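Local coordinates for protein PTS system, IIA component (Enterococcus faecalis, PDB 3BED) that probably carries phosphoryl groups as the IIA component of a mannose/sorbose-type sugar phosphotransferase system, at residues 37-40 / 41-45; 44-47 / 48-51; 75-78 / 79-82; 93-96 / 97-101; 115-118 / 119-122. All coordinates share one frame; numbering follows the deposited sequence. Where two conformers were deposited one is given.

Interaction 1 of 5, residues 37-40 / 41-45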
# COMPACT_ATOMS: atom_id res chain seq x y z
N VAL A 37 -8.49 -11.57 -0.04
CA VAL A 37 -7.68 -12.77 -0.36
C VAL A 37 -6.24 -12.50 0.05
O VAL A 37 -5.60 -11.54 -0.43
CB VAL A 37 -7.69 -13.12 -1.85
CG1 VAL A 37 -6.77 -14.35 -2.13
CG2 VAL A 37 -9.13 -13.35 -2.32
N SER A 38 -5.78 -13.35 0.96
CA SER A 38 -4.42 -13.33 1.49
C SER A 38 -3.71 -14.55 0.94
O SER A 38 -3.99 -15.71 1.37
CB SER A 38 -4.48 -13.43 3.02
OG SER A 38 -5.03 -12.22 3.54
N MSE A 39 -2.84 -14.36 -0.06
CA MSE A 39 -2.16 -15.51 -0.64
C MSE A 39 -0.94 -15.84 0.20
O MSE A 39 0.02 -15.09 0.25
CB MSE A 39 -1.70 -15.23 -2.09
CG MSE A 39 -1.00 -16.46 -2.68
SE MSE A 39 -0.28 -16.11 -4.45
CE MSE A 39 1.16 -15.06 -3.91
N THR A 40 -0.96 -16.98 0.85
CA THR A 40 0.18 -17.34 1.68
C THR A 40 1.27 -18.02 0.85
O THR A 40 1.07 -18.30 -0.36
CB THR A 40 -0.24 -18.32 2.76
OG1 THR A 40 -0.57 -19.56 2.15
CG2 THR A 40 -1.44 -17.77 3.54
N ALA A 41 2.41 -18.28 1.49
CA ALA A 41 3.51 -18.94 0.80
C ALA A 41 3.14 -20.36 0.37
O ALA A 41 3.74 -20.90 -0.57
CB ALA A 41 4.78 -18.92 1.65
N GLU A 42 2.10 -20.93 0.99
CA GLU A 42 1.65 -22.28 0.62
C GLU A 42 0.54 -22.32 -0.42
O GLU A 42 0.21 -23.38 -0.93
CB GLU A 42 1.20 -23.07 1.85
CG GLU A 42 2.37 -23.53 2.72
CD GLU A 42 3.03 -22.36 3.43
OE1 GLU A 42 2.28 -21.49 3.94
OE2 GLU A 42 4.28 -22.29 3.43
N ASP A 43 -0.02 -21.16 -0.77
CA ASP A 43 -1.17 -21.17 -1.66
C ASP A 43 -0.85 -21.47 -3.11
O ASP A 43 -1.49 -22.31 -3.72
CB ASP A 43 -1.95 -19.87 -1.60
CG ASP A 43 -2.92 -19.83 -0.42
OD1 ASP A 43 -3.44 -20.89 0.06
OD2 ASP A 43 -3.15 -18.73 0.05
N GLY A 44 0.05 -20.69 -3.71
CA GLY A 44 0.21 -20.90 -5.17
C GLY A 44 -1.06 -20.74 -6.00
O GLY A 44 -2.10 -20.26 -5.49
N LEU A 45 -1.01 -21.13 -7.27
CA LEU A 45 -2.07 -20.74 -8.20
C LEU A 45 -3.45 -21.32 -7.86
O LEU A 45 -4.45 -20.58 -7.79
CB LEU A 45 -1.69 -21.06 -9.65
CG LEU A 45 -2.75 -20.74 -10.70
CD1 LEU A 45 -3.07 -19.21 -10.82
CD2 LEU A 45 -2.47 -21.37 -12.12
O HOH W 1 2.39 -18.95 -2.69

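Interaction 2 of 5, residues 44-47 / 48-51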
# COMPACT_ATOMS: atom_id res chain seq x y z
N GLY A 44 0.05 -20.69 -3.71
CA GLY A 44 0.21 -20.90 -5.17
C GLY A 44 -1.06 -20.74 -6.00
O GLY A 44 -2.10 -20.26 -5.49
N LEU A 45 -1.01 -21.13 -7.27
CA LEU A 45 -2.07 -20.74 -8.20
C LEU A 45 -3.45 -21.32 -7.86
O LEU A 45 -4.45 -20.58 -7.79
CB LEU A 45 -1.69 -21.06 -9.65
CG LEU A 45 -2.75 -20.74 -10.70
CD1 LEU A 45 -3.07 -19.21 -10.82
CD2 LEU A 45 -2.47 -21.37 -12.12
N SER A 46 -3.52 -22.62 -7.66
CA SER A 46 -4.80 -23.26 -7.45
C SER A 46 -5.44 -22.77 -6.16
O SER A 46 -6.65 -22.53 -6.12
CB SER A 46 -4.66 -24.79 -7.46
OG SER A 46 -4.46 -25.28 -8.79
N GLY A 47 -4.64 -22.60 -5.11
CA GLY A 47 -5.22 -22.19 -3.80
C GLY A 47 -5.70 -20.75 -3.85
O GLY A 47 -6.70 -20.41 -3.20
N THR A 48 -4.98 -19.90 -4.58
CA THR A 48 -5.36 -18.52 -4.74
C THR A 48 -6.64 -18.42 -5.57
O THR A 48 -7.56 -17.69 -5.22
CB THR A 48 -4.21 -17.71 -5.39
OG1 THR A 48 -3.03 -17.86 -4.57
CG2 THR A 48 -4.55 -16.27 -5.42
N GLN A 49 -6.67 -19.16 -6.68
CA GLN A 49 -7.88 -19.22 -7.51
C GLN A 49 -9.09 -19.66 -6.71
O GLN A 49 -10.18 -19.11 -6.87
CB GLN A 49 -7.67 -20.21 -8.66
CG GLN A 49 -6.78 -19.70 -9.79
CD GLN A 49 -6.58 -20.77 -10.90
OE1 GLN A 49 -6.52 -21.95 -10.62
NE2 GLN A 49 -6.46 -20.33 -12.14
N ALA A 50 -8.89 -20.65 -5.85
CA ALA A 50 -10.00 -21.19 -5.09
C ALA A 50 -10.50 -20.15 -4.07
O ALA A 50 -11.71 -20.02 -3.85
CB ALA A 50 -9.62 -22.50 -4.39
N LYS A 51 -9.58 -19.41 -3.46
CA LYS A 51 -9.99 -18.40 -2.46
C LYS A 51 -10.80 -17.30 -3.13
O LYS A 51 -11.84 -16.90 -2.60
CB LYS A 51 -8.77 -17.81 -1.77
CG LYS A 51 -8.15 -18.75 -0.75
CD LYS A 51 -6.94 -18.08 -0.11
CE LYS A 51 -6.36 -18.93 1.00
NZ LYS A 51 -5.25 -18.24 1.79
O HOH W 2 -5.14 -24.21 -11.13

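Interaction 3 of 5, residues 75-78 / 79-82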
# COMPACT_ATOMS: atom_id res chain seq x y z
N PRO A 75 -1.64 -13.01 -7.19
CA PRO A 75 -2.98 -12.50 -6.79
C PRO A 75 -3.65 -11.68 -7.90
O PRO A 75 -4.82 -11.92 -8.22
CB PRO A 75 -2.67 -11.63 -5.55
CG PRO A 75 -1.40 -12.34 -4.97
CD PRO A 75 -0.61 -12.70 -6.19
N CYS A 76 -2.90 -10.72 -8.46
CA CYS A 76 -3.45 -9.92 -9.54
C CYS A 76 -3.81 -10.77 -10.78
O CYS A 76 -4.90 -10.59 -11.38
CB CYS A 76 -2.50 -8.79 -9.88
SG CYS A 76 -3.27 -7.52 -10.94
N ASN A 77 -2.93 -11.71 -11.15
CA ASN A 77 -3.25 -12.57 -12.31
C ASN A 77 -4.54 -13.37 -12.11
O ASN A 77 -5.35 -13.55 -13.01
CB ASN A 77 -2.10 -13.56 -12.55
CG ASN A 77 -0.79 -12.86 -12.93
OD1 ASN A 77 -0.80 -11.72 -13.43
ND2 ASN A 77 0.32 -13.56 -12.74
N VAL A 78 -4.73 -13.84 -10.90
CA VAL A 78 -5.91 -14.63 -10.57
C VAL A 78 -7.18 -13.77 -10.70
O VAL A 78 -8.18 -14.24 -11.23
CB VAL A 78 -5.75 -15.20 -9.20
CG1 VAL A 78 -7.11 -15.68 -8.58
CG2 VAL A 78 -4.73 -16.30 -9.24
N ALA A 79 -7.11 -12.52 -10.23
CA ALA A 79 -8.22 -11.56 -10.36
C ALA A 79 -8.49 -11.32 -11.84
O ALA A 79 -9.65 -11.40 -12.28
CB ALA A 79 -7.89 -10.23 -9.63
N MSE A 80 -7.43 -11.05 -12.62
CA MSE A 80 -7.57 -10.84 -14.06
C MSE A 80 -8.26 -12.03 -14.75
O MSE A 80 -9.11 -11.85 -15.63
CB MSE A 80 -6.19 -10.62 -14.69
CG MSE A 80 -6.30 -10.24 -16.14
SE MSE A 80 -4.54 -9.98 -16.90
CE MSE A 80 -3.71 -11.71 -16.40
N MSE A 81 -7.86 -13.25 -14.36
CA MSE A 81 -8.40 -14.46 -14.99
C MSE A 81 -9.92 -14.58 -14.68
O MSE A 81 -10.72 -15.04 -15.49
CB MSE A 81 -7.68 -15.72 -14.49
CG MSE A 81 -6.27 -15.90 -15.09
SE MSE A 81 -5.48 -17.58 -14.46
CE MSE A 81 -4.11 -16.79 -13.34
N ALA A 82 -10.31 -14.15 -13.49
CA ALA A 82 -11.72 -14.20 -13.09
C ALA A 82 -12.59 -13.26 -13.94
O ALA A 82 -13.80 -13.51 -14.14
CB ALA A 82 -11.84 -13.91 -11.58

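Interaction 4 of 5, residues 93-96 / 97-101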
# COMPACT_ATOMS: atom_id res chain seq x y z
N ALA A 93 -4.64 -2.53 -9.95
CA ALA A 93 -3.42 -2.95 -9.22
C ALA A 93 -2.74 -1.73 -8.58
O ALA A 93 -3.07 -0.59 -8.93
CB ALA A 93 -2.43 -3.64 -10.19
N GLY A 94 -1.80 -1.98 -7.64
CA GLY A 94 -1.04 -0.92 -7.01
C GLY A 94 -1.64 -0.45 -5.68
O GLY A 94 -1.35 0.66 -5.25
N LEU A 95 -2.43 -1.31 -5.02
CA LEU A 95 -3.14 -0.91 -3.79
C LEU A 95 -2.29 -0.11 -2.83
O LEU A 95 -1.22 -0.57 -2.42
CB LEU A 95 -3.56 -2.19 -3.04
CG LEU A 95 -4.23 -2.13 -1.68
CD1 LEU A 95 -5.52 -1.32 -1.71
CD2 LEU A 95 -4.51 -3.57 -1.11
N ASN A 96 -2.78 1.08 -2.47
CA ASN A 96 -2.22 1.84 -1.38
C ASN A 96 -3.40 2.34 -0.53
O ASN A 96 -4.59 2.13 -0.88
CB ASN A 96 -1.30 2.99 -1.84
CG ASN A 96 -1.94 3.87 -2.88
OD1 ASN A 96 -3.19 3.97 -2.95
ND2 ASN A 96 -1.08 4.53 -3.73
N LEU A 97 -3.06 2.91 0.62
CA LEU A 97 -4.12 3.22 1.58
C LEU A 97 -5.10 4.26 1.02
O LEU A 97 -6.30 4.18 1.31
CB LEU A 97 -3.51 3.73 2.89
CG LEU A 97 -4.51 3.87 4.06
CD1 LEU A 97 -5.34 2.60 4.34
CD2 LEU A 97 -3.73 4.24 5.30
N ALA A 98 -4.61 5.24 0.26
CA ALA A 98 -5.53 6.23 -0.23
C ALA A 98 -6.59 5.57 -1.11
O ALA A 98 -7.76 5.99 -1.10
CB ALA A 98 -4.76 7.30 -1.03
N MSE A 99 -6.18 4.58 -1.90
CA MSE A 99 -7.13 3.92 -2.78
C MSE A 99 -8.19 3.20 -1.97
O MSE A 99 -9.39 3.24 -2.33
CB MSE A 99 -6.42 2.94 -3.71
CG MSE A 99 -5.65 3.59 -4.79
SE MSE A 99 -4.42 2.24 -5.54
CE MSE A 99 -5.83 0.78 -5.43
N ALA A 100 -7.78 2.55 -0.89
CA ALA A 100 -8.71 1.78 -0.07
C ALA A 100 -9.70 2.70 0.64
O ALA A 100 -10.90 2.38 0.72
CB ALA A 100 -7.96 0.93 0.94
N ILE A 101 -9.19 3.81 1.21
CA ILE A 101 -10.08 4.81 1.84
C ILE A 101 -11.10 5.36 0.86
O ILE A 101 -12.31 5.42 1.17
CB ILE A 101 -9.23 5.98 2.47
CG1 ILE A 101 -8.49 5.40 3.69
CG2 ILE A 101 -10.10 7.29 2.62
CD1 ILE A 101 -7.34 6.43 4.06

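Interaction 5 of 5, residues 115-118 / 119-122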
# COMPACT_ATOMS: atom_id res chain seq x y z
N ALA A 115 -13.33 2.16 -11.03
CA ALA A 115 -11.93 1.82 -11.33
C ALA A 115 -11.09 3.01 -11.83
O ALA A 115 -9.93 3.20 -11.44
CB ALA A 115 -11.86 0.62 -12.30
N ALA A 116 -11.68 3.83 -12.70
CA ALA A 116 -10.94 4.95 -13.23
C ALA A 116 -10.63 5.96 -12.11
O ALA A 116 -9.51 6.47 -12.01
CB ALA A 116 -11.72 5.63 -14.38
N TYR A 117 -11.62 6.23 -11.25
CA TYR A 117 -11.45 7.13 -10.13
C TYR A 117 -10.33 6.64 -9.18
O TYR A 117 -9.44 7.41 -8.81
CB TYR A 117 -12.78 7.24 -9.36
CG TYR A 117 -12.67 8.08 -8.12
CD1 TYR A 117 -12.35 9.44 -8.20
CD2 TYR A 117 -12.85 7.50 -6.86
CE1 TYR A 117 -12.24 10.22 -7.06
CE2 TYR A 117 -12.74 8.27 -5.70
CZ TYR A 117 -12.45 9.63 -5.82
OH TYR A 117 -12.32 10.38 -4.66
N LEU A 118 -10.37 5.35 -8.83
CA LEU A 118 -9.40 4.82 -7.86
C LEU A 118 -8.01 4.71 -8.46
O LEU A 118 -7.02 4.79 -7.74
CB LEU A 118 -9.85 3.45 -7.35
CG LEU A 118 -11.15 3.49 -6.52
CD1 LEU A 118 -11.48 2.10 -6.14
CD2 LEU A 118 -11.11 4.39 -5.30
N THR A 119 -7.93 4.51 -9.77
CA THR A 119 -6.65 4.58 -10.44
C THR A 119 -6.04 5.95 -10.27
O THR A 119 -4.85 6.09 -9.94
CB THR A 119 -6.75 4.17 -11.92
OG1 THR A 119 -7.25 2.82 -11.95
CG2 THR A 119 -5.39 4.23 -12.59
N GLN A 120 -6.85 6.98 -10.52
CA GLN A 120 -6.36 8.33 -10.36
C GLN A 120 -5.98 8.64 -8.92
O GLN A 120 -4.94 9.26 -8.67
CB GLN A 120 -7.40 9.32 -10.86
CG GLN A 120 -7.09 10.76 -10.57
CD GLN A 120 -7.73 11.24 -9.25
OE1 GLN A 120 -8.96 11.10 -9.03
NE2 GLN A 120 -6.89 11.77 -8.36
N ILE A 121 -6.81 8.21 -7.97
CA ILE A 121 -6.52 8.40 -6.53
C ILE A 121 -5.18 7.77 -6.19
O ILE A 121 -4.32 8.42 -5.53
CB ILE A 121 -7.65 7.81 -5.63
CG1 ILE A 121 -8.90 8.70 -5.69
CG2 ILE A 121 -7.18 7.63 -4.21
CD1 ILE A 121 -8.68 10.21 -5.38
N GLY A 122 -5.03 6.52 -6.62
CA GLY A 122 -3.86 5.74 -6.22
C GLY A 122 -2.58 6.39 -6.77
O GLY A 122 -1.56 6.40 -6.08

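Interaction 1 of 5, residues 37-40 / 41-45
A type I beta turn from T40 to D43 carries the chain out of strand 35-39 toward helix 44-59, and the side chains of its first and last residues, T40 and D43, clasp it. The main-chain bond of the turn runs from D43 N to T40 O over 3.1 Å. In the reverse sense T40 N donates to D43 OD2, 2.9 Å away and fairly straight at 162°, meeting the oxygen from above the carboxylate plane. Aspartate suits the place because its short side chain can fold back to an N-H three residues earlier. Threonine adds an ST turn: chi1 of 69° puts OG1 between its own backbone N and carbonyl carbon, where it accepts from E42 N at 3.2 Å through a bent bond (138°). A water donates to T40 O at 2.8 Å and accepts from G44 N, linking the turn to G44. G44 has positive phi, easily adopted without a side chain. On the apolar flank, CG of the selenomethionine M39 lies 3.7 Å from D43 CB, the two side chains passing each other in opposite senses. D43 OD2 also forms a salt bridge with K51 on helix 44-59, whose NZ bonds S38 O as well. The M39 backbone pairs with S12 and G14, while its side chain rests on H13 of strand 7-13 and P75 of helix 74-82.

Interaction 2 of 5, residues 44-47 / 48-51
Q49 folds its side chain back over L45, one helical turn earlier. CB begins 3.4 Å from L45 O, and CG, set beside its own backbone N by a chi1 of -76°, comes to 3.2 Å from that same L45 O. The chain then stays extended (chi2 178°), carrying the amide slantwise across the leucine: CD lies 3.8 Å from L45 CG, and NE2 is 3.8 Å from L45 CD1. At the tip, OE1 accepts from a water at 2.7 Å. In the conformer described, S46 OG bonds the same water, but S46 has an alternative position, so this bridge may be only part-time. Glutamine fits here because its methylenes pack on leucine while its amide meets water. All this happens on the first turns of helix 44-59, which follows strand 35-39 in a parallel alpha/beta fold, and successive i to i+4 bonds hold its backbone. G44 O is gripped twice, by T48 N at 3.0 Å and by T48 OG1 at 2.7 Å, the hydroxyl arriving from above the carbonyl plane. Bonding back to the helix's own carbonyl lets threonine sit in a buried place, against M39 and V78. K51 passes CG by G47 O at 3.3 Å, and its extended chain reaches back toward the turn that includes D43.

Interaction 3 of 5, residues 75-78 / 79-82
M81 curls back over N77 on helix 74-82, one of the helices packed on the parallel sheet of this alpha/beta fold. Its CG lies beside its own backbone N (chi1 -75°), and an unusual chi3 of -111° turns the selenomethionine methyl back toward N77, so that CE ends 3.5 Å from N77 O and 3.9 Å from N77 CB. Such a flexible, unbranched chain can follow the helix surface and still meet L45 and Q49 of helix 44-59. M80 takes the other course: with CG anti to its backbone N it runs beside N77 in the same direction, and packs on L131 of the second subunit, although this residue was modelled in two conformers. N77 directs its amide toward the start of the helix, where ND2 makes a weak bond to G72 O. The inner face has smaller residues. A79 touches M11, V66 and V91, its methyl being short enough for the helix to lie close to the strands. Beneath the side chains run regular i to i+4 bonds, among them M80 N to C76 O at 2.9 Å. V78 rests its CG2 methyl 4.2 Å from M81 CE.

Interaction 4 of 5, residues 93-96 / 97-101
N96 caps helix 97-105: from the N-cap position its side-chain OD1 accepts from M99 N, three residues on, at 3.2 Å and 151°. This happens just past the carboxyl end of strand 89-93, where the chain leaves the parallel sheet of the alpha/beta fold. A chi1 of 51° places the amide between the residue's own backbone N and carbonyl carbon, which brings OD1 over the first turn of the helix and within bonding range of M99 N. Asparagine suits the site because its short amide both accepts and donates. OD1 serves the cap, while ND2 bonds G122 O of helix 111-124 and also G94 O of the second subunit; with both ends engaged the amide should be held from flipping. Packing is closest here, where the side chain of M99 crosses N96 at about a right angle; the 3.1 Å from M99 CG to N96 OD1 belongs to one of two conformers of this selenomethionine, so its tightness is doubtful. The main chain adds A100 N to N96 O at 3.2 Å. G94 turns at backbone angles where a side chain would strike the preceding carbonyl oxygen, which explains the glycine. Away from the cap the contact is looser and mostly apolar. A98, partly exposed, leans on L70 of the second subunit, and L97 reaches T24 and I27 of helix 16-28. L95 meets the helix only at van der Waals range, its CD1 lying 4.2 Å from A100 CB and 4.3 Å from M99 CE.

Interaction 5 of 5, residues 115-118 / 119-122
I121 lays its CG1 over one face of the Y117 ring, a CH-pi contact one helical turn apart: CG1 is 3.9 Å from the ring centroid and 19° off the normal, displaced toward the rim on the CZ side. CD1 continues outward to 3.7 Å from Y117 OH. Tyrosine can offer this face because its CG is anti to the backbone N (chi1 175°), which carries the ring beside its carbonyl carbon and onward to the next turn. Q120 approaches the same ring obliquely, OE1 standing 3.9 Å from Y117 CD1 with the amide and ring planes 68° apart. On another side of the helix, A115 O receives two bonds, from T119 N at 2.9 Å and from T119 OG1 at 2.8 Å, which arrive from opposite faces of the carbonyl plane. The threonine hydroxyl is thereby steered into place, and it also bonds T128 OG1 of the second subunit. Farther out, Y117 OH makes a weak bond to E102, and I121 packs on A98 and E102, so the pair lies against helix 97-105. L118, with its long apolar side chain, fills in against L65 and L67 of strand 64-68, and small A115 meets V92. One helix thus faces sheet, neighbouring helix and partner subunit, with i to i+4 pairing along its flank, as expected of a helix packed on the sheet of a parallel alpha/beta fold.

All five contacts are local and follow one another along the chain; none encloses another. Interaction 1 closes the turn after strand 35-39, and interaction 2 continues it into helix 44-59, sharing G44 and L45 and joined to it by the K51 salt bridge. Interaction 3, on helix 74-82, packs against both through L45, and M39 and Q49 help fill that seam. C76 and A93 then make a slight bridge to interaction 4, where the chain leaves strand 89-93. Interactions 4 and 5 meet at N96 and G122, tying helix 97-105 to helix 111-124; interaction 5 lies about 27 Å from interaction 2, centre to centre. Interactions 3, 4 and 5 all reach the second subunit.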